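Local atomic coordinates of delta toxin (Clostridium perfringens, PDB entry 2YGT), a protein that acts as a haemolytic beta-pore-forming toxin of the Leukocidin/Hemolysin sequence family, probably assembling into membrane pores that breach host cells. Residues A[73-78]-A[219-224]. Sequence-based numbering, arbitrary orientation.
Sequences SGRKIF and SLITGG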
ATOM      1  N   SER A  73       5.810  -6.525 -10.090  1.00 18.64           N
ATOM      2  CA  SER A  73       6.970  -5.659 -10.284  1.00 26.41           C
ATOM      3  C   SER A  73       7.116  -5.238 -11.742  1.00 26.57           C
ATOM      4  O   SER A  73       7.623  -4.157 -12.039  1.00 18.77           O
ATOM      5  CB  SER A  73       8.252  -6.353  -9.821  1.00 19.01           C
ATOM      6  OG  SER A  73       8.555  -7.464 -10.644  1.00 19.55           O
ATOM      7  N   GLY A  74       6.675  -6.104 -12.649  1.00 19.20           N
ATOM      8  CA  GLY A  74       6.795  -5.842 -14.070  1.00 19.49           C
ATOM      9  C   GLY A  74       8.237  -5.825 -14.541  1.00 19.86           C
ATOM     10  O   GLY A  74       8.550  -5.246 -15.581  1.00 29.91           O
ATOM     11  N   ARG A  75       9.121  -6.461 -13.778  1.00 20.03           N
ATOM     12  CA  ARG A  75      10.538  -6.480 -14.129  1.00 34.07           C
ATOM     13  C   ARG A  75      10.814  -7.330 -15.363  1.00 31.46           C
ATOM     14  O   ARG A  75      10.299  -8.440 -15.497  1.00 29.71           O
ATOM     15  CB  ARG A  75      11.402  -6.983 -12.970  1.00 32.04           C
ATOM     16  CG  ARG A  75      12.860  -7.162 -13.368  1.00 39.48           C
ATOM     17  CD  ARG A  75      13.611  -8.070 -12.419  1.00 42.15           C
ATOM     18  NE  ARG A  75      13.011  -9.397 -12.334  1.00 43.91           N
ATOM     19  CZ  ARG A  75      13.602 -10.443 -11.767  1.00 40.26           C
ATOM     20  NH1 ARG A  75      14.813 -10.313 -11.248  1.00 22.51           N
ATOM     21  NH2 ARG A  75      12.988 -11.616 -11.724  1.00 36.95           N
ATOM     22  N   LYS A  76      11.635  -6.795 -16.258  1.00 27.12           N
ATOM     23  CA  LYS A  76      12.101  -7.544 -17.415  1.00 23.01           C
ATOM     24  C   LYS A  76      13.601  -7.345 -17.584  1.00 29.09           C
ATOM     25  O   LYS A  76      14.132  -6.269 -17.307  1.00 31.89           O
ATOM     26  CB  LYS A  76      11.360  -7.110 -18.680  1.00 28.06           C
ATOM     27  CG  LYS A  76       9.871  -7.405 -18.652  1.00 37.51           C
ATOM     28  N   ILE A  77      14.283  -8.393 -18.023  1.00 30.15           N
ATOM     29  CA  ILE A  77      15.704  -8.306 -18.315  1.00 27.70           C
ATOM     30  C   ILE A  77      15.940  -8.755 -19.746  1.00 28.74           C
ATOM     31  O   ILE A  77      15.533  -9.849 -20.132  1.00 29.54           O
ATOM     32  CB  ILE A  77      16.533  -9.192 -17.369  1.00 29.48           C
ATOM     33  CG1 ILE A  77      16.600  -8.565 -15.976  1.00 24.18           C
ATOM     34  CG2 ILE A  77      17.931  -9.413 -17.936  1.00 24.75           C
ATOM     35  CD1 ILE A  77      17.391  -9.378 -14.980  1.00 24.01           C
ATOM     36  N   PHE A  78      16.589  -7.911 -20.537  1.00 31.33           N
ATOM     37  CA  PHE A  78      16.882  -8.270 -21.918  1.00 30.98           C
ATOM     38  C   PHE A  78      18.144  -7.598 -22.434  1.00 30.00           C
ATOM     39  O   PHE A  78      18.573  -6.567 -21.914  1.00 33.67           O
ATOM     40  CB  PHE A  78      15.690  -7.957 -22.829  1.00 24.97           C
ATOM     41  CG  PHE A  78      15.305  -6.505 -22.851  1.00 24.33           C
ATOM     42  CD1 PHE A  78      14.450  -5.988 -21.893  1.00 34.24           C
ATOM     43  CD2 PHE A  78      15.789  -5.661 -23.837  1.00 24.56           C
ATOM     44  CE1 PHE A  78      14.089  -4.651 -21.910  1.00 35.30           C
ATOM     45  CE2 PHE A  78      15.432  -4.322 -23.860  1.00 35.59           C
ATOM     46  CZ  PHE A  78      14.580  -3.816 -22.897  1.00 34.32           C
ATOM     47  N   SER A 219      12.089  -8.011  -2.775  1.00 27.58           N
ATOM     48  CA  SER A 219      10.999  -8.787  -3.353  1.00 32.91           C
ATOM     49  C   SER A 219      10.046  -7.881  -4.135  1.00 36.60           C
ATOM     50  O   SER A 219       9.263  -8.350  -4.965  1.00 18.06           O
ATOM     51  CB  SER A 219      10.241  -9.554  -2.269  1.00 18.10           C
ATOM     52  OG  SER A 219       9.861  -8.698  -1.211  1.00 20.70           O
ATOM     53  N   LEU A 220      10.118  -6.579  -3.867  1.00 17.15           N
ATOM     54  CA  LEU A 220       9.333  -5.605  -4.614  1.00 16.93           C
ATOM     55  C   LEU A 220       9.804  -5.512  -6.064  1.00 17.30           C
ATOM     56  O   LEU A 220       9.064  -5.059  -6.936  1.00 17.41           O
ATOM     57  CB  LEU A 220       9.395  -4.231  -3.941  1.00 16.34           C
ATOM     58  CG  LEU A 220       8.334  -3.963  -2.870  1.00 17.98           C
ATOM     59  CD1 LEU A 220       8.387  -5.011  -1.762  1.00 16.11           C
ATOM     60  CD2 LEU A 220       8.483  -2.560  -2.302  1.00 15.54           C
ATOM     61  N   ILE A 221      11.036  -5.944  -6.316  1.00 17.57           N
ATOM     62  CA  ILE A 221      11.593  -5.910  -7.664  1.00 17.99           C
ATOM     63  C   ILE A 221      11.455  -7.256  -8.375  1.00 28.41           C
ATOM     64  O   ILE A 221      11.158  -7.305  -9.569  1.00 26.70           O
ATOM     65  CB  ILE A 221      13.075  -5.472  -7.659  1.00 17.91           C
ATOM     66  CG1 ILE A 221      13.189  -3.985  -7.320  1.00 19.93           C
ATOM     67  CG2 ILE A 221      13.723  -5.756  -9.003  1.00 18.48           C
ATOM     68  CD1 ILE A 221      14.616  -3.490  -7.193  1.00 19.20           C
ATOM     69  N   THR A 222      11.666  -8.345  -7.644  1.00 18.96           N
ATOM     70  CA  THR A 222      11.603  -9.677  -8.239  1.00 20.34           C
ATOM     71  C   THR A 222      10.168 -10.181  -8.392  1.00 27.79           C
ATOM     72  O   THR A 222       9.853 -10.892  -9.348  1.00 29.54           O
ATOM     73  CB  THR A 222      12.417 -10.710  -7.427  1.00 20.31           C
ATOM     74  OG1 THR A 222      11.964 -10.727  -6.067  1.00 19.65           O
ATOM     75  CG2 THR A 222      13.910 -10.379  -7.465  1.00 22.39           C
ATOM     76  N   GLY A 223       9.301  -9.818  -7.451  1.00 25.15           N
ATOM     77  CA  GLY A 223       7.924 -10.279  -7.467  1.00 21.41           C
ATOM     78  C   GLY A 223       6.915  -9.161  -7.649  1.00 25.33           C
ATOM     79  O   GLY A 223       6.187  -9.122  -8.643  1.00 19.68           O
ATOM     80  N   GLY A 224       6.869  -8.251  -6.682  1.00 18.52           N
ATOM     81  CA  GLY A 224       5.927  -7.148  -6.709  1.00 20.32           C
ATOM     82  C   GLY A 224       5.666  -6.596  -5.321  1.00 26.76           C
ATOM     83  O   GLY A 224       6.196  -7.102  -4.328  1.00 29.75           O
TER
HETATM   84  O   HOH W   1       9.995 -10.818 -12.351  1.00 53.46           O
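Ser73 and Arg75 lie against the C-terminal end of the short helix 219-222, at a bend in the leukocidin-type, all-beta fold where the chain leaves strand 61-72 for strand 76-79. The helix in turn leads into strand 224-235, which pairs antiparallel with 61-72, so the contact joins the end of one strand to the start of its neighbour. Ser73 N donates to Gly223 O at 3.0 Å. The Ser73 hydroxyl, set between its own backbone N and carbonyl carbon (chi1 67°), donates to Ile221 O with OG 2.8 Å from the acceptor, well out of the carbonyl plane. OG also accepts a weak bond from Arg75 N, closing an ST turn, while its own proton goes to the helix. Leu220 O, beside Ser73 CB, is hydrogen-bonded to Tyr93 OH of strand 84-99.

The arginine can be followed outward. Its CB rests 3.4 Å from Ile221 O, and CG and NE stay near that oxygen. CD passes the CG2 branch of Ile221 at 4.1 Å, the two side chains crossing at about a right angle. At this point the chain bends (chi3 58°), and the guanidinium turns one face to Thr222, whose CA sits over the centre of the group, 4.1 Å from CZ, while its CG2 lies 3.9 Å from NH1. The Arg75 and Thr222 side chains lie side by side, pointing the same way. NH1 forms a salt bridge with Asp214, which probably fixes the rotation of the group and balances its charge; the same aspartate touches the Thr222 side chain. NH2 donates to a water at 3.2 Å, and the water in turn donates a hydrogen bond to Thr222 O, 3.0 Å from the water oxygen.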